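Local coordinates for putative diflavin flavoprotein A 5 (Nostoc sp. PCC 7120, PDB 4FEK) that probably mediates electron transfer from NADH to oxygen, reducing it to water, and is represented here by its N-terminal metallo-beta-lactamase-like portion, at residues T42-V47 with Y227-G232; F176-C181 with E191-D196. All blocks are in the same frame, centred on the assembly; numbering follows the deposited sequence.

Interaction 1 of 2, residues T42-V47 with Y227-G232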
loop_
_atom_site.group_PDB
_atom_site.type_symbol
_atom_site.label_atom_id
_atom_site.label_comp_id
_atom_site.label_asym_id
_atom_site.label_seq_id
_atom_site.Cartn_x
_atom_site.Cartn_y
_atom_site.Cartn_z
ATOM N N THR A 42 -4.327 0.068 11.007
ATOM C CA THR A 42 -3.558 1.224 10.562
ATOM C C THR A 42 -3.663 1.298 9.051
ATOM O O THR A 42 -3.926 0.287 8.391
ATOM C CB THR A 42 -2.054 1.117 10.955
ATOM O OG1 THR A 42 -1.358 0.220 10.071
ATOM C CG2 THR A 42 -1.895 0.641 12.392
ATOM N N SER A 43 -3.517 2.501 8.509
ATOM C CA SER A 43 -3.306 2.668 7.082
ATOM C C SER A 43 -1.916 3.257 6.875
ATOM O O SER A 43 -1.604 4.349 7.383
ATOM C CB SER A 43 -4.361 3.582 6.469
ATOM O OG SER A 43 -4.119 3.727 5.079
ATOM N N ASN A 44 -1.079 2.522 6.157
ATOM C CA ASN A 44 0.330 2.879 6.031
ATOM C C ASN A 44 0.655 3.566 4.711
ATOM O O ASN A 44 0.317 3.080 3.645
ATOM C CB ASN A 44 1.215 1.645 6.220
ATOM C CG ASN A 44 0.885 0.875 7.487
ATOM O OD1 ASN A 44 0.463 1.451 8.492
ATOM N ND2 ASN A 44 1.067 -0.450 7.437
ATOM N N SER A 45 1.324 4.712 4.793
ATOM C CA SER A 45 1.757 5.411 3.603
ATOM C C SER A 45 3.277 5.548 3.741
ATOM O O SER A 45 3.819 5.484 4.847
ATOM C CB SER A 45 1.090 6.799 3.541
ATOM O OG SER A 45 1.393 7.454 2.328
ATOM N N TYR A 46 3.965 5.732 2.628
ATOM C CA TYR A 46 5.423 5.732 2.668
ATOM C C TYR A 46 5.978 6.925 1.889
ATOM O O TYR A 46 5.317 7.442 0.988
ATOM C CB TYR A 46 5.963 4.424 2.075
ATOM C CG TYR A 46 5.499 3.216 2.839
ATOM C CD1 TYR A 46 6.240 2.714 3.892
ATOM C CD2 TYR A 46 4.266 2.615 2.551
ATOM C CE1 TYR A 46 5.795 1.601 4.633
ATOM C CE2 TYR A 46 3.812 1.524 3.283
ATOM C CZ TYR A 46 4.576 1.018 4.312
ATOM O OH TYR A 46 4.113 -0.075 5.025
ATOM N N VAL A 47 7.196 7.345 2.242
ATOM C CA VAL A 47 7.881 8.453 1.561
ATOM C C VAL A 47 9.290 7.991 1.233
ATOM O O VAL A 47 9.998 7.513 2.116
ATOM C CB VAL A 47 7.990 9.706 2.463
ATOM C CG1 VAL A 47 8.594 10.864 1.671
ATOM C CG2 VAL A 47 6.615 10.088 3.025
ATOM N N TYR A 227 8.153 -6.396 3.508
ATOM C CA TYR A 227 6.865 -6.081 2.879
ATOM C C TYR A 227 6.320 -4.830 3.558
ATOM O O TYR A 227 5.837 -4.890 4.700
ATOM C CB TYR A 227 5.816 -7.209 3.032
ATOM C CG TYR A 227 6.094 -8.485 2.270
ATOM C CD1 TYR A 227 6.854 -8.483 1.103
ATOM C CD2 TYR A 227 5.548 -9.697 2.689
ATOM C CE1 TYR A 227 7.081 -9.652 0.397
ATOM C CE2 TYR A 227 5.775 -10.876 1.979
ATOM C CZ TYR A 227 6.533 -10.846 0.836
ATOM O OH TYR A 227 6.764 -12.024 0.137
ATOM N N ALA A 228 6.394 -3.711 2.849
ATOM C CA ALA A 228 5.794 -2.466 3.299
ATOM C C ALA A 228 4.311 -2.497 2.946
ATOM O O ALA A 228 3.894 -1.965 1.916
ATOM C CB ALA A 228 6.478 -1.278 2.642
ATOM N N VAL A 229 3.534 -3.129 3.813
ATOM C CA VAL A 229 2.118 -3.393 3.583
ATOM C C VAL A 229 1.232 -2.168 3.840
ATOM O O VAL A 229 1.655 -1.230 4.486
ATOM C CB VAL A 229 1.643 -4.511 4.503
ATOM C CG1 VAL A 229 2.522 -5.773 4.296
ATOM C CG2 VAL A 229 1.689 -4.044 5.991
ATOM N N GLY A 230 -0.004 -2.213 3.341
ATOM C CA GLY A 230 -0.953 -1.141 3.495
ATOM C C GLY A 230 -1.616 -1.095 4.865
ATOM O O GLY A 230 -2.037 -0.029 5.301
ATOM N N HIS A 231 -1.718 -2.238 5.550
ATOM C CA HIS A 231 -2.431 -2.282 6.824
ATOM C C HIS A 231 -1.675 -3.074 7.865
ATOM O O HIS A 231 -1.291 -4.210 7.628
ATOM C CB HIS A 231 -3.845 -2.891 6.690
ATOM C CG HIS A 231 -4.769 -2.135 5.786
ATOM N ND1 HIS A 231 -5.254 -0.877 6.086
ATOM C CD2 HIS A 231 -5.322 -2.477 4.598
ATOM C CE1 HIS A 231 -6.041 -0.467 5.107
ATOM N NE2 HIS A 231 -6.095 -1.417 4.187
ATOM N N GLY A 232 -1.523 -2.498 9.054
ATOM C CA GLY A 232 -0.897 -3.227 10.144
ATOM C C GLY A 232 0.609 -3.055 10.217
ATOM O O GLY A 232 1.179 -2.168 9.612
HETATM O O HOH W 1 -3.790 2.028 3.116
#

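Interaction 2 of 2, residues F176-C181 with E191-D196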
loop_
_atom_site.group_PDB
_atom_site.type_symbol
_atom_site.label_atom_id
_atom_site.label_comp_id
_atom_site.label_asym_id
_atom_site.label_seq_id
_atom_site.Cartn_x
_atom_site.Cartn_y
_atom_site.Cartn_z
ATOM N N PHE A 176 -0.734 -9.005 2.084
ATOM C CA PHE A 176 0.047 -9.360 3.296
ATOM C C PHE A 176 -0.218 -8.581 4.585
ATOM O O PHE A 176 0.576 -8.693 5.530
ATOM C CB PHE A 176 1.572 -9.296 3.062
ATOM C CG PHE A 176 2.056 -10.108 1.926
ATOM C CD1 PHE A 176 1.978 -11.495 1.957
ATOM C CD2 PHE A 176 2.630 -9.488 0.826
ATOM C CE1 PHE A 176 2.446 -12.240 0.904
ATOM C CE2 PHE A 176 3.107 -10.228 -0.223
ATOM C CZ PHE A 176 3.014 -11.608 -0.192
ATOM N N GLY A 177 -1.293 -7.798 4.639
ATOM C CA GLY A 177 -1.535 -6.962 5.810
ATOM C C GLY A 177 -2.316 -7.604 6.941
ATOM O O GLY A 177 -2.571 -8.836 6.960
ATOM N N ALA A 178 -2.707 -6.768 7.902
ATOM C CA ALA A 178 -3.535 -7.223 9.024
ATOM C C ALA A 178 -4.247 -6.040 9.632
ATOM O O ALA A 178 -3.656 -4.972 9.764
ATOM C CB ALA A 178 -2.680 -7.933 10.085
ATOM N N HIS A 179 -5.522 -6.208 9.975
ATOM C CA HIS A 179 -6.257 -5.123 10.628
ATOM C C HIS A 179 -6.068 -5.146 12.131
ATOM O O HIS A 179 -6.876 -5.698 12.875
ATOM C CB HIS A 179 -7.733 -5.101 10.211
ATOM C CG HIS A 179 -7.942 -4.544 8.838
ATOM N ND1 HIS A 179 -7.588 -3.247 8.504
ATOM C CD2 HIS A 179 -8.401 -5.112 7.698
ATOM C CE1 HIS A 179 -7.863 -3.033 7.228
ATOM N NE2 HIS A 179 -8.338 -4.157 6.710
ATOM N N ILE A 180 -4.976 -4.520 12.560
ATOM C CA ILE A 180 -4.648 -4.458 13.972
ATOM C C ILE A 180 -3.819 -3.203 14.229
ATOM O O ILE A 180 -2.871 -2.905 13.498
ATOM C CB ILE A 180 -3.912 -5.725 14.435
ATOM C CG1 ILE A 180 -3.523 -5.622 15.908
ATOM C CG2 ILE A 180 -2.677 -5.985 13.569
ATOM C CD1 ILE A 180 -3.150 -6.953 16.533
ATOM N N CYS A 181 -4.219 -2.458 15.253
ATOM C CA CYS A 181 -3.518 -1.237 15.650
ATOM C C CYS A 181 -2.738 -1.481 16.937
ATOM O O CYS A 181 -3.295 -1.968 17.925
ATOM C CB CYS A 181 -4.529 -0.106 15.875
ATOM S SG CYS A 181 -3.740 1.460 16.379
ATOM N N GLU A 191 5.983 -12.747 14.722
ATOM C CA GLU A 191 5.447 -12.868 16.070
ATOM C C GLU A 191 3.938 -13.096 16.039
ATOM O O GLU A 191 3.370 -13.363 14.983
ATOM C CB GLU A 191 5.789 -11.632 16.895
ATOM C CG GLU A 191 5.065 -10.384 16.454
ATOM C CD GLU A 191 4.436 -9.655 17.617
ATOM O OE1 GLU A 191 5.091 -8.736 18.160
ATOM O OE2 GLU A 191 3.292 -10.011 17.990
ATOM N N SER A 192 3.284 -12.978 17.193
ATOM C CA SER A 192 1.886 -13.386 17.299
ATOM C C SER A 192 0.811 -12.321 17.035
ATOM O O SER A 192 0.136 -11.824 17.937
ATOM C CB SER A 192 1.625 -14.134 18.603
ATOM O OG SER A 192 2.120 -15.460 18.510
ATOM N N PHE A 193 0.677 -11.984 15.764
ATOM C CA PHE A 193 -0.582 -11.507 15.222
ATOM C C PHE A 193 -0.787 -12.377 13.981
ATOM O O PHE A 193 -1.341 -11.950 12.978
ATOM C CB PHE A 193 -0.537 -10.012 14.897
ATOM C CG PHE A 193 0.625 -9.622 14.049
ATOM C CD1 PHE A 193 0.474 -9.477 12.682
ATOM C CD2 PHE A 193 1.874 -9.420 14.612
ATOM C CE1 PHE A 193 1.546 -9.135 11.890
ATOM C CE2 PHE A 193 2.939 -9.092 13.836
ATOM C CZ PHE A 193 2.779 -8.948 12.466
ATOM N N LYS A 194 -0.309 -13.615 14.072
ATOM C CA LYS A 194 -0.548 -14.600 13.023
ATOM C C LYS A 194 -2.036 -14.757 12.798
ATOM O O LYS A 194 -2.470 -14.927 11.670
ATOM C CB LYS A 194 0.014 -15.969 13.415
ATOM C CG LYS A 194 1.506 -16.002 13.721
ATOM C CD LYS A 194 1.947 -17.424 14.067
ATOM C CE LYS A 194 3.445 -17.490 14.343
ATOM N NZ LYS A 194 3.890 -18.870 14.707
ATOM N N GLU A 195 -2.804 -14.750 13.887
ATOM C CA GLU A 195 -4.258 -14.865 13.812
ATOM C C GLU A 195 -4.864 -13.704 13.022
ATOM O O GLU A 195 -5.815 -13.878 12.252
ATOM C CB GLU A 195 -4.872 -14.899 15.213
ATOM C CG GLU A 195 -6.384 -15.036 15.209
ATOM C CD GLU A 195 -7.014 -14.679 16.546
ATOM O OE1 GLU A 195 -6.324 -14.091 17.409
ATOM O OE2 GLU A 195 -8.210 -14.988 16.730
ATOM N N ASP A 196 -4.297 -12.517 13.203
ATOM C CA ASP A 196 -4.805 -11.357 12.490
ATOM C C ASP A 196 -4.449 -11.422 10.998
ATOM O O ASP A 196 -5.273 -11.094 10.145
ATOM C CB ASP A 196 -4.333 -10.058 13.164
ATOM C CG ASP A 196 -4.850 -9.936 14.598
ATOM O OD1 ASP A 196 -4.117 -10.293 15.545
ATOM O OD2 ASP A 196 -6.025 -9.548 14.769
HETATM O O HOH W 2 -6.855 -8.682 10.410
HETATM O O HOH W 3 -7.470 -8.237 12.884
#

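Interaction 1 of 2, residues T42-V47 with Y227-G232
Asn44 turns its CG anti to its own carbonyl carbon (chi1 -51°), which carries the amide across to the backbone of Val229 and Gly232, while Thr42 OG1, set between its backbone N and carbonyl carbon, faces Gly232 N. The two segments come from the two sheets of a metallo-beta-lactamase sandwich. Strand 42-47 and strand 227-229 run at 122° to each other, and five of the six hydrogen bonds between the segments involve a side-chain atom, so the join is made largely by side chains rather than by a strand ladder. Asn44 ND2 uses both N-H groups: one bond of 2.8 Å to Gly232 O lies in that carbonyl's plane, and another of 3.1 Å to Val229 O meets its carbonyl from above. Both acceptors lie near the amide plane. The amide's rotation is fixed from the far side as well, because Thr42 OG1 donates to Asn44 OD1 at 2.7 Å. The same hydroxyl accepts from Gly232 N at 2.9 Å. The one purely backbone hydrogen bond runs from Asn44 N to Gly230 O. Val229 O is gripped twice, since Tyr46 OH donates to it at 2.8 Å, close to the plane of the Tyr46 ring. Ala228 CB covers one face of that ring off centre, 3.8 Å from the centroid in a CH-pi contact. All touching residues are buried, so these bonds satisfy polar atoms within the core. In flavodiiron relatives the loop after this last strand supplies a histidine to the iron site; here the His231 side chain is about 5 Å from a bound phosphate, probably from the crystallisation liquor, and its NE2 is hydrogen-bonded to Lys174 NZ. Its other nitrogen, ND1, donates to Thr42 O at 2.9 Å, with that oxygen only 9° out of the imidazole plane.

Interaction 2 of 2, residues F176-C181 with E191-D196
Ile180 and Asp196 meet with their side chains crossing at about a right angle: Ile180 CD1 lies 3.6 Å from Asp196 OD1. The isoleucine reaches this far because CG1 is anti to the backbone N (chi1 178°) and the chain stays extended to CD1. Beside this crossing, Ala178 CB comes to 4.1 Å from Asp196 CB and also approaches the Phe193 ring obliquely, with CD1 of Phe193 at 4.4 Å. Ile180 CD1 adds a 4.3 Å contact to Phe193 CB. This side, where Ile180 and Ala178 meet Asp196 and Phe193, is the close-packed part, and all of its direct contacts are van der Waals in kind. The polar side is looser, and two waters bridge it. One accepts from His179 N at 2.8 Å and donates to Asp196 O; the other donates to His179 O at 2.6 Å and to Asp196 OD2 at 2.7 Å. Both backbone polar atoms of His179 are therefore joined to Asp196 through solvent, which spaces the loop from the helix without a direct bond. Asp196 OD2 also forms a salt bridge with Arg39 NH1, a partner shared with Glu195, which should favour its charged form. Lying in the first turn of helix 194-205, three residues after the N-cap Phe193, the carboxylate could also interact favourably with the helix dipole. Toward the outside the order fades: Ser192 and Glu191 are exposed and poorly ordered, next to an unmodelled stretch. The contact is thus the seat of helix 194-205 on the loop that follows strand 169-173. At the start of that loop Phe176 packs on helix 209-219, and at its end Cys181 bonds through its backbone to Arg39, just ahead of strand 41-49.

After strands 8-15 and 18-25 the chain lays down strand 41-49, then runs through the remaining strands of the first sheet and most of the second before reaching 176-181. Interaction 2 closes a short local loop there, with nine residues between its segments. The chain continues through helices 194-205 and 209-219 to strand 226-229, where interaction 1 closes a loop with 179 residues between its segments that encloses interaction 2; the contacts nest and do not cross. Their centres lie about 13 Å apart, yet they touch: His231 O and Ala178 N probably form a hydrogen bond, and the rings of Tyr227 and Phe176 stack. Interaction 1 ties sheet to sheet; interaction 2 extends that join to helix 194-205.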